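Local coordinates for protein beta-Ala-His dipeptidase (Homo sapiens, PDB 3DLJ) that hydrolyses carnosine, anserine and other Xaa-His dipeptides as a zinc-dependent, secreted metallopeptidase that forms homodimers, at residues A[156-160]-A[161-165]; A[179-182]-A[183-186]; A[353-356]-A[357-361]. All coordinates share one frame; numbering follows the deposited sequence.

Contact 1 of 3, residues A[156-160]-A[161-165]; sequences SAFRA and LEQDL
Leu-161 still belongs to the helical bonding pattern: its N donates to Ala-157 O at 3.2 Å, and its side chain folds back over the same carbonyl, with CG 3.3 Å from Ala-157 O. At Glu-162 the helix stops. The backbone there turns to a positive phi of 53°, and Glu-162 N reaches Arg-159 O at 3.2 Å from above the carbonyl plane, a poor direction for a lone pair. The bond of Gln-163 N to Phe-158 O is shorter, 2.8 Å, and lies in the carbonyl plane. These two backward bonds and the left-handed residue define a Schellman motif, which here ends helix 141-160 before the chain enters strand 168-174. The Gln-163 side chain runs out extended beside the Phe-158 ring, CG 3.9 Å from CD2 of that ring, with amide and ring planes 66° apart. Asp-164 lends its backbone, O standing 3.7 Å from Phe-158 CD2, while its OD1 forms a salt bridge with Lys-102. Leu-165 then reaches the ring obliquely: CD2 makes an off-centre CH-pi contact, 4.3 Å from the Phe-158 centroid. The Phe-158 torsion (chi1 -72°), with CG opposite the carbonyl carbon, holds the ring beside this loop. The other branch of Leu-165, CD1, lies 4.0 Å from Arg-159 CD, the two side chains crossing at about a right angle.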
ATOM      1  N   SER A 156      18.792 -10.557 -11.646  1.00 30.43           N
ATOM      2  CA  SER A 156      20.182 -10.214 -11.920  1.00 30.45           C
ATOM      3  C   SER A 156      21.176 -11.297 -11.451  1.00 30.54           C
ATOM      4  O   SER A 156      22.289 -11.361 -11.962  1.00 30.74           O
ATOM      5  CB  SER A 156      20.517  -8.849 -11.317  1.00 30.42           C
ATOM      6  OG  SER A 156      20.920  -8.995  -9.961  1.00 32.52           O
ATOM      7  N   ALA A 157      20.768 -12.159 -10.514  1.00 30.48           N
ATOM      8  CA  ALA A 157      21.576 -13.310 -10.107  1.00 30.71           C
ATOM      9  C   ALA A 157      21.639 -14.419 -11.168  1.00 30.95           C
ATOM     10  O   ALA A 157      22.720 -14.916 -11.451  1.00 31.60           O
ATOM     11  CB  ALA A 157      21.100 -13.866  -8.775  1.00 30.78           C
ATOM     12  N   PHE A 158      20.491 -14.808 -11.742  1.00 30.92           N
ATOM     13  CA  PHE A 158      20.430 -15.745 -12.882  1.00 30.40           C
ATOM     14  C   PHE A 158      21.176 -15.174 -14.100  1.00 30.70           C
ATOM     15  O   PHE A 158      21.864 -15.892 -14.810  1.00 30.93           O
ATOM     16  CB  PHE A 158      18.974 -16.037 -13.296  1.00 29.48           C
ATOM     17  CG  PHE A 158      18.197 -16.899 -12.332  1.00 29.29           C
ATOM     18  CD1 PHE A 158      17.595 -16.350 -11.211  1.00 29.46           C
ATOM     19  CD2 PHE A 158      18.023 -18.263 -12.577  1.00 28.74           C
ATOM     20  CE1 PHE A 158      16.865 -17.141 -10.328  1.00 27.57           C
ATOM     21  CE2 PHE A 158      17.299 -19.052 -11.692  1.00 29.38           C
ATOM     22  CZ  PHE A 158      16.711 -18.471 -10.564  1.00 28.51           C
ATOM     23  N   ARG A 159      21.030 -13.878 -14.333  1.00 31.25           N
ATOM     24  CA  ARG A 159      21.675 -13.213 -15.465  1.00 32.11           C
ATOM     25  C   ARG A 159      23.213 -13.157 -15.343  1.00 32.19           C
ATOM     26  O   ARG A 159      23.935 -13.497 -16.288  1.00 31.90           O
ATOM     27  CB  ARG A 159      21.074 -11.807 -15.666  1.00 32.18           C
ATOM     28  CG  ARG A 159      19.560 -11.793 -16.038  1.00 34.46           C
ATOM     29  CD  ARG A 159      19.268 -12.358 -17.451  1.00 36.81           C
ATOM     30  NE  ARG A 159      19.973 -11.579 -18.462  1.00 39.99           N
ATOM     31  CZ  ARG A 159      20.558 -12.079 -19.546  1.00 42.84           C
ATOM     32  NH1 ARG A 159      20.526 -13.390 -19.783  1.00 45.48           N
ATOM     33  NH2 ARG A 159      21.200 -11.267 -20.385  1.00 42.19           N
ATOM     34  N   ALA A 160      23.704 -12.710 -14.187  1.00 32.48           N
ATOM     35  CA  ALA A 160      25.141 -12.699 -13.899  1.00 32.23           C
ATOM     36  C   ALA A 160      25.773 -14.099 -14.040  1.00 32.24           C
ATOM     37  O   ALA A 160      26.871 -14.232 -14.563  1.00 32.60           O
ATOM     38  CB  ALA A 160      25.390 -12.140 -12.523  1.00 31.66           C
ATOM     39  N   LEU A 161      25.074 -15.134 -13.588  1.00 32.21           N
ATOM     40  CA  LEU A 161      25.589 -16.509 -13.650  1.00 32.07           C
ATOM     41  C   LEU A 161      25.325 -17.249 -14.966  1.00 32.42           C
ATOM     42  O   LEU A 161      25.690 -18.410 -15.105  1.00 31.42           O
ATOM     43  CB  LEU A 161      25.044 -17.339 -12.477  1.00 31.86           C
ATOM     44  CG  LEU A 161      25.373 -16.832 -11.072  1.00 31.22           C
ATOM     45  CD1 LEU A 161      24.587 -17.577 -10.011  1.00 26.91           C
ATOM     46  CD2 LEU A 161      26.869 -16.892 -10.805  1.00 29.92           C
ATOM     47  N   GLU A 162      24.717 -16.569 -15.932  1.00 33.78           N
ATOM     48  CA  GLU A 162      24.326 -17.171 -17.214  1.00 35.51           C
ATOM     49  C   GLU A 162      23.494 -18.429 -16.987  1.00 35.49           C
ATOM     50  O   GLU A 162      23.600 -19.424 -17.705  1.00 35.27           O
ATOM     51  CB  GLU A 162      25.545 -17.450 -18.110  1.00 35.86           C
ATOM     52  CG  GLU A 162      26.362 -16.205 -18.435  1.00 39.82           C
ATOM     53  CD  GLU A 162      27.778 -16.529 -18.887  1.00 44.46           C
ATOM     54  OE1 GLU A 162      27.930 -17.258 -19.896  1.00 46.04           O
ATOM     55  OE2 GLU A 162      28.736 -16.041 -18.237  1.00 46.64           O
ATOM     56  N   GLN A 163      22.671 -18.372 -15.954  1.00 35.73           N
ATOM     57  CA  GLN A 163      21.697 -19.388 -15.749  1.00 36.16           C
ATOM     58  C   GLN A 163      20.367 -18.947 -16.385  1.00 36.29           C
ATOM     59  O   GLN A 163      19.880 -17.840 -16.160  1.00 36.21           O
ATOM     60  CB  GLN A 163      21.555 -19.731 -14.268  1.00 36.43           C
ATOM     61  CG  GLN A 163      20.570 -20.876 -14.016  1.00 38.54           C
ATOM     62  CD  GLN A 163      20.574 -21.375 -12.585  1.00 41.07           C
ATOM     63  OE1 GLN A 163      21.516 -21.108 -11.825  1.00 42.22           O
ATOM     64  NE2 GLN A 163      19.522 -22.132 -12.212  1.00 39.80           N
ATOM     65  N   ASP A 164      19.848 -19.828 -17.228  1.00 36.84           N
ATOM     66  CA  ASP A 164      18.521 -19.778 -17.786  1.00 37.62           C
ATOM     67  C   ASP A 164      17.504 -19.441 -16.699  1.00 37.32           C
ATOM     68  O   ASP A 164      17.435 -20.125 -15.664  1.00 37.29           O
ATOM     69  CB  ASP A 164      18.211 -21.168 -18.377  1.00 38.35           C
ATOM     70  CG  ASP A 164      16.886 -21.216 -19.145  1.00 41.23           C
ATOM     71  OD1 ASP A 164      16.747 -20.457 -20.143  1.00 41.76           O
ATOM     72  OD2 ASP A 164      16.003 -22.042 -18.762  1.00 44.04           O
ATOM     73  N   LEU A 165      16.736 -18.376 -16.935  1.00 36.93           N
ATOM     74  CA  LEU A 165      15.574 -18.051 -16.114  1.00 36.41           C
ATOM     75  C   LEU A 165      14.443 -19.027 -16.477  1.00 35.76           C
ATOM     76  O   LEU A 165      14.122 -19.199 -17.651  1.00 36.05           O
ATOM     77  CB  LEU A 165      15.141 -16.593 -16.339  1.00 36.79           C
ATOM     78  CG  LEU A 165      15.860 -15.470 -15.558  1.00 36.97           C
ATOM     79  CD1 LEU A 165      15.913 -14.184 -16.358  1.00 37.48           C
ATOM     80  CD2 LEU A 165      15.252 -15.213 -14.179  1.00 35.61           C
TER

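Contact 2 of 3, residues A[179-182]-A[183-186]; sequences AGSV and ALEE
Leu-184 packs back onto Ser-181 at the start of helix 184-191, and its side chain can be followed outward. CB, which points at the preceding loop, lies 3.3 Å from Ser-181 O and 3.9 Å from Ser-181 CB. With CG set opposite the backbone N (chi1 -167°), the chain continues past the serine, and the CD2 branch comes within 4.2 Å of Ser-181 CB. Beyond the loop the leucine side chain rests on Ile-431 of helix 430-438, which Ser-181 also touches. The polar end of Ser-181 takes another course, since its OG is hydrogen-bonded to Glu-174 OE2.

The backbone supplies the grip. Leu-184 N donates to Ser-181 O at 2.9 Å with a nearly straight N-H...O angle of 162°, although the donor is tilted from the carbonyl plane. A water uses the same oxygen, donating to Ser-181 O at 2.6 Å and accepting from Glu-185 N at 3.2 Å. One carbonyl thus serves two N-H groups of the first helical turn, the first directly and the second through water. Ala-183, in the N-cap position, has only a methyl group and offers no side-chain cap, so the Ser-181 carbonyl probably takes over part of that role.

The bond from Leu-184 back to Ser-181, with Val-182 in a polyproline-like conformation and Ala-183 at a positive phi of 75°, is that of a type II beta turn. Placed before a helix, it leads from the segment bearing Glu-177, the probable proton acceptor, and the zinc ligand Glu-178 into helix 184-191. Ser-181 lies about 4 Å, side chain to side chain, from Glu-177, so the turn borders the dinuclear zinc site of this M20 peptidase.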
ATOM      1  N   ALA A 179      -0.457   8.350  -5.455  1.00 42.42           N
ATOM      2  CA  ALA A 179      -1.377   9.382  -5.884  1.00 42.72           C
ATOM      3  C   ALA A 179      -2.447   8.805  -6.831  1.00 42.64           C
ATOM      4  O   ALA A 179      -2.727   9.381  -7.878  1.00 43.02           O
ATOM      5  CB  ALA A 179      -0.594  10.515  -6.547  1.00 42.28           C
ATOM      6  N   GLY A 180      -3.023   7.658  -6.463  1.00 43.07           N
ATOM      7  CA  GLY A 180      -4.171   7.084  -7.183  1.00 43.57           C
ATOM      8  C   GLY A 180      -3.922   6.433  -8.546  1.00 44.27           C
ATOM      9  O   GLY A 180      -4.866   6.224  -9.318  1.00 44.10           O
ATOM     10  N   SER A 181      -2.660   6.096  -8.843  1.00 44.21           N
ATOM     11  CA  SER A 181      -2.286   5.465 -10.126  1.00 44.12           C
ATOM     12  C   SER A 181      -2.862   6.172 -11.364  1.00 44.44           C
ATOM     13  O   SER A 181      -3.379   5.527 -12.280  1.00 44.14           O
ATOM     14  CB  SER A 181      -2.642   3.973 -10.118  1.00 43.64           C
ATOM     15  OG  SER A 181      -2.007   3.322  -9.026  1.00 43.20           O
ATOM     16  N   VAL A 182      -2.767   7.505 -11.368  1.00 44.81           N
ATOM     17  CA  VAL A 182      -3.297   8.345 -12.444  1.00 45.06           C
ATOM     18  C   VAL A 182      -2.887   7.790 -13.807  1.00 44.87           C
ATOM     19  O   VAL A 182      -1.694   7.591 -14.071  1.00 44.38           O
ATOM     20  CB  VAL A 182      -2.868   9.853 -12.278  1.00 45.35           C
ATOM     21  CG1 VAL A 182      -3.243  10.679 -13.494  1.00 45.17           C
ATOM     22  CG2 VAL A 182      -3.540  10.464 -11.042  1.00 46.47           C
ATOM     23  N   ALA A 183      -3.898   7.514 -14.636  1.00 44.24           N
ATOM     24  CA  ALA A 183      -3.733   7.066 -16.014  1.00 43.92           C
ATOM     25  C   ALA A 183      -3.304   5.607 -16.182  1.00 44.23           C
ATOM     26  O   ALA A 183      -3.139   5.146 -17.318  1.00 44.19           O
ATOM     27  CB  ALA A 183      -2.778   8.004 -16.779  1.00 44.21           C
ATOM     28  N   LEU A 184      -3.129   4.870 -15.082  1.00 44.17           N
ATOM     29  CA  LEU A 184      -2.683   3.476 -15.202  1.00 44.41           C
ATOM     30  C   LEU A 184      -3.770   2.583 -15.821  1.00 44.83           C
ATOM     31  O   LEU A 184      -3.515   1.877 -16.810  1.00 44.70           O
ATOM     32  CB  LEU A 184      -2.147   2.902 -13.873  1.00 43.94           C
ATOM     33  CG  LEU A 184      -1.378   1.572 -13.990  1.00 44.14           C
ATOM     34  CD1 LEU A 184      -0.125   1.669 -14.900  1.00 42.08           C
ATOM     35  CD2 LEU A 184      -1.009   1.037 -12.630  1.00 43.52           C
ATOM     36  N   GLU A 185      -4.979   2.661 -15.263  1.00 45.29           N
ATOM     37  CA  GLU A 185      -6.124   1.838 -15.703  1.00 46.19           C
ATOM     38  C   GLU A 185      -6.413   1.890 -17.219  1.00 45.41           C
ATOM     39  O   GLU A 185      -6.670   0.857 -17.834  1.00 45.63           O
ATOM     40  CB  GLU A 185      -7.367   2.190 -14.878  1.00 45.89           C
ATOM     41  CG  GLU A 185      -8.537   1.231 -15.035  1.00 47.97           C
ATOM     42  CD  GLU A 185      -9.760   1.671 -14.223  1.00 48.50           C
ATOM     43  OE1 GLU A 185      -9.623   1.883 -12.992  1.00 51.93           O
ATOM     44  OE2 GLU A 185     -10.854   1.810 -14.813  1.00 51.38           O
ATOM     45  N   GLU A 186      -6.352   3.081 -17.812  1.00 45.30           N
ATOM     46  CA  GLU A 186      -6.501   3.243 -19.265  1.00 44.93           C
ATOM     47  C   GLU A 186      -5.374   2.595 -20.075  1.00 44.54           C
ATOM     48  O   GLU A 186      -5.617   2.050 -21.162  1.00 44.38           O
ATOM     49  CB  GLU A 186      -6.642   4.727 -19.650  1.00 45.60           C
TER
HETATM   50  O   HOH W   1      -5.676   4.260 -12.572  1.00 40.24           O

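Contact 3 of 3, residues A[353-356]-A[357-361]; sequences IRLV and PHMNV
A tight turn between Val-356 and Met-359 ends strand 346-355 and redirects the chain towards helix 361-377. Its closing bond runs from Met-359 N to Val-356 O, 2.8 Å long, in the carbonyl plane and almost straight at 169°. The peptide between the two middle residues, Pro-357 and His-358, is cis. The geometry therefore resembles a type VI turn, except that the residue after the cis bond is a histidine rather than the usual proline.

Met-359 then folds its side chain back across the turn. CG lies 3.2 Å from Val-356 O, and SD comes up to Val-356 N at 3.6 Å, a weak N-H...S hydrogen bond that is nonetheless well aligned (170°). The same sulfur rests 3.9 Å from Val-356 CG2. A bend at the last torsion brings the terminal methyl CE to 4.1 Å from Leu-355 CD2, the two side chains crossing at about a right angle. Replacing Met-359 by an alanine removes the sulfur that accepts from Val-356 N, and is likely to open a gap beside Leu-355 and Val-356.

The strand belongs to the sheet that pairs 346-355 with 216-232 and 324-331, probably the dimerisation domain of M20 peptidases, and Met-359 also touches Pro-323 just before 324-331. On the way into helix 361-377, Asn-360 is the N-cap and its OD1 accepts from Ala-363 N. Directly after it, Val-361 CG2 meets Leu-355 CD1 at 3.7 Å, joining the first residue of the helix to the last of the strand.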
ATOM      1  N   ILE A 353     -13.573   4.614   5.906  1.00 30.27           N
ATOM      2  CA  ILE A 353     -14.105   3.365   6.382  1.00 30.46           C
ATOM      3  C   ILE A 353     -13.569   2.252   5.480  1.00 30.88           C
ATOM      4  O   ILE A 353     -13.805   2.238   4.262  1.00 31.96           O
ATOM      5  CB  ILE A 353     -15.669   3.386   6.381  1.00 30.35           C
ATOM      6  CG1 ILE A 353     -16.195   4.562   7.227  1.00 30.24           C
ATOM      7  CG2 ILE A 353     -16.228   2.069   6.883  1.00 27.83           C
ATOM      8  CD1 ILE A 353     -17.706   4.798   7.137  1.00 31.17           C
ATOM      9  N   ARG A 354     -12.862   1.315   6.088  1.00 30.75           N
ATOM     10  CA  ARG A 354     -12.415   0.125   5.406  1.00 29.92           C
ATOM     11  C   ARG A 354     -13.581  -0.803   5.198  1.00 29.91           C
ATOM     12  O   ARG A 354     -14.396  -1.019   6.101  1.00 30.64           O
ATOM     13  CB  ARG A 354     -11.293  -0.529   6.199  1.00 30.09           C
ATOM     14  CG  ARG A 354     -10.089   0.389   6.378  1.00 30.07           C
ATOM     15  CD  ARG A 354      -9.204   0.455   5.119  1.00 32.56           C
ATOM     16  NE  ARG A 354      -8.091   1.406   5.271  1.00 34.69           N
ATOM     17  CZ  ARG A 354      -7.202   1.708   4.317  1.00 35.86           C
ATOM     18  NH1 ARG A 354      -6.235   2.585   4.569  1.00 34.65           N
ATOM     19  NH2 ARG A 354      -7.274   1.133   3.115  1.00 34.86           N
ATOM     20  N   LEU A 355     -13.695  -1.331   3.986  1.00 29.59           N
ATOM     21  CA  LEU A 355     -14.867  -2.099   3.627  1.00 29.11           C
ATOM     22  C   LEU A 355     -14.543  -3.577   3.514  1.00 29.05           C
ATOM     23  O   LEU A 355     -13.438  -3.947   3.140  1.00 28.84           O
ATOM     24  CB  LEU A 355     -15.483  -1.574   2.341  1.00 29.31           C
ATOM     25  CG  LEU A 355     -15.676  -0.058   2.214  1.00 29.66           C
ATOM     26  CD1 LEU A 355     -16.328   0.261   0.856  1.00 30.40           C
ATOM     27  CD2 LEU A 355     -16.546   0.466   3.314  1.00 30.42           C
ATOM     28  N   VAL A 356     -15.522  -4.407   3.862  1.00 28.73           N
ATOM     29  CA  VAL A 356     -15.382  -5.852   3.838  1.00 28.77           C
ATOM     30  C   VAL A 356     -16.624  -6.460   3.144  1.00 29.05           C
ATOM     31  O   VAL A 356     -17.649  -5.794   3.007  1.00 29.16           O
ATOM     32  CB  VAL A 356     -15.218  -6.436   5.282  1.00 28.65           C
ATOM     33  CG1 VAL A 356     -13.999  -5.839   5.964  1.00 27.59           C
ATOM     34  CG2 VAL A 356     -16.485  -6.204   6.123  1.00 26.44           C
ATOM     35  N   PRO A 357     -16.518  -7.707   2.663  1.00 29.38           N
ATOM     36  CA  PRO A 357     -17.701  -8.421   2.180  1.00 29.53           C
ATOM     37  C   PRO A 357     -18.829  -8.449   3.222  1.00 30.21           C
ATOM     38  O   PRO A 357     -18.552  -8.701   4.395  1.00 30.25           O
ATOM     39  CB  PRO A 357     -17.177  -9.839   1.926  1.00 28.80           C
ATOM     40  CG  PRO A 357     -15.718  -9.696   1.735  1.00 28.97           C
ATOM     41  CD  PRO A 357     -15.272  -8.486   2.484  1.00 29.55           C
ATOM     42  N   HIS A 358     -20.079  -8.189   2.825  1.00 30.54           N
ATOM     43  CA  HIS A 358     -20.466  -7.839   1.455  1.00 31.33           C
ATOM     44  C   HIS A 358     -20.915  -6.382   1.286  1.00 31.25           C
ATOM     45  O   HIS A 358     -21.942  -6.129   0.675  1.00 31.05           O
ATOM     46  CB  HIS A 358     -21.592  -8.763   0.974  1.00 31.70           C
ATOM     47  CG  HIS A 358     -21.099 -10.046   0.392  1.00 34.14           C
ATOM     48  ND1 HIS A 358     -21.780 -11.238   0.529  1.00 35.91           N
ATOM     49  CD2 HIS A 358     -19.972 -10.330  -0.309  1.00 35.55           C
ATOM     50  CE1 HIS A 358     -21.098 -12.200  -0.073  1.00 36.98           C
ATOM     51  NE2 HIS A 358     -19.997 -11.675  -0.586  1.00 36.57           N
ATOM     52  N   MET A 359     -20.140  -5.431   1.810  1.00 31.23           N
ATOM     53  CA  MET A 359     -20.553  -4.016   1.802  1.00 30.92           C
ATOM     54  C   MET A 359     -20.568  -3.345   0.406  1.00 31.41           C
ATOM     55  O   MET A 359     -19.618  -3.452  -0.361  1.00 30.52           O
ATOM     56  CB  MET A 359     -19.689  -3.198   2.786  1.00 30.03           C
ATOM     57  CG  MET A 359     -19.695  -3.729   4.237  1.00 29.32           C
ATOM     58  SD  MET A 359     -18.480  -2.948   5.330  1.00 29.37           S
ATOM     59  CE  MET A 359     -19.318  -1.389   5.698  1.00 24.52           C
ATOM     60  N   ASN A 360     -21.639  -2.612   0.122  1.00 32.73           N
ATOM     61  CA  ASN A 360     -21.740  -1.787  -1.082  1.00 33.61           C
ATOM     62  C   ASN A 360     -21.210  -0.338  -0.898  1.00 33.29           C
ATOM     63  O   ASN A 360     -21.691   0.405  -0.040  1.00 32.48           O
ATOM     64  CB  ASN A 360     -23.194  -1.764  -1.562  1.00 34.37           C
ATOM     65  CG  ASN A 360     -23.352  -1.073  -2.904  1.00 38.23           C
ATOM     66  OD1 ASN A 360     -23.730   0.099  -2.969  1.00 41.28           O
ATOM     67  ND2 ASN A 360     -23.034  -1.792  -3.989  1.00 42.04           N
ATOM     68  N   VAL A 361     -20.240   0.045  -1.732  1.00 33.32           N
ATOM     69  CA  VAL A 361     -19.681   1.401  -1.756  1.00 33.98           C
ATOM     70  C   VAL A 361     -20.749   2.507  -1.875  1.00 33.82           C
ATOM     71  O   VAL A 361     -20.706   3.508  -1.154  1.00 33.95           O
ATOM     72  CB  VAL A 361     -18.619   1.561  -2.898  1.00 34.26           C
ATOM     73  CG1 VAL A 361     -18.133   2.986  -2.990  1.00 35.62           C
ATOM     74  CG2 VAL A 361     -17.427   0.651  -2.675  1.00 33.60           C
TER

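The three contacts follow one another along the chain, and none nests in or crosses another. Contact 1 turns helix 141-160 towards strand 168-174; contact 2 comes after that strand and turns the chain into helix 184-191. Together they flank one strand of the six-stranded sheet, their centres 33 Å apart, the first far from the zinc ions and the second beside their site. After adding strand 201-204 to that sheet, the chain builds a second one, and contact 3 closes the turn from its strand 346-355 into helix 361-377. Its centre lies 22 Å from that of contact 2 and 44 Å from that of contact 1, on the opposite side of the chain's centre.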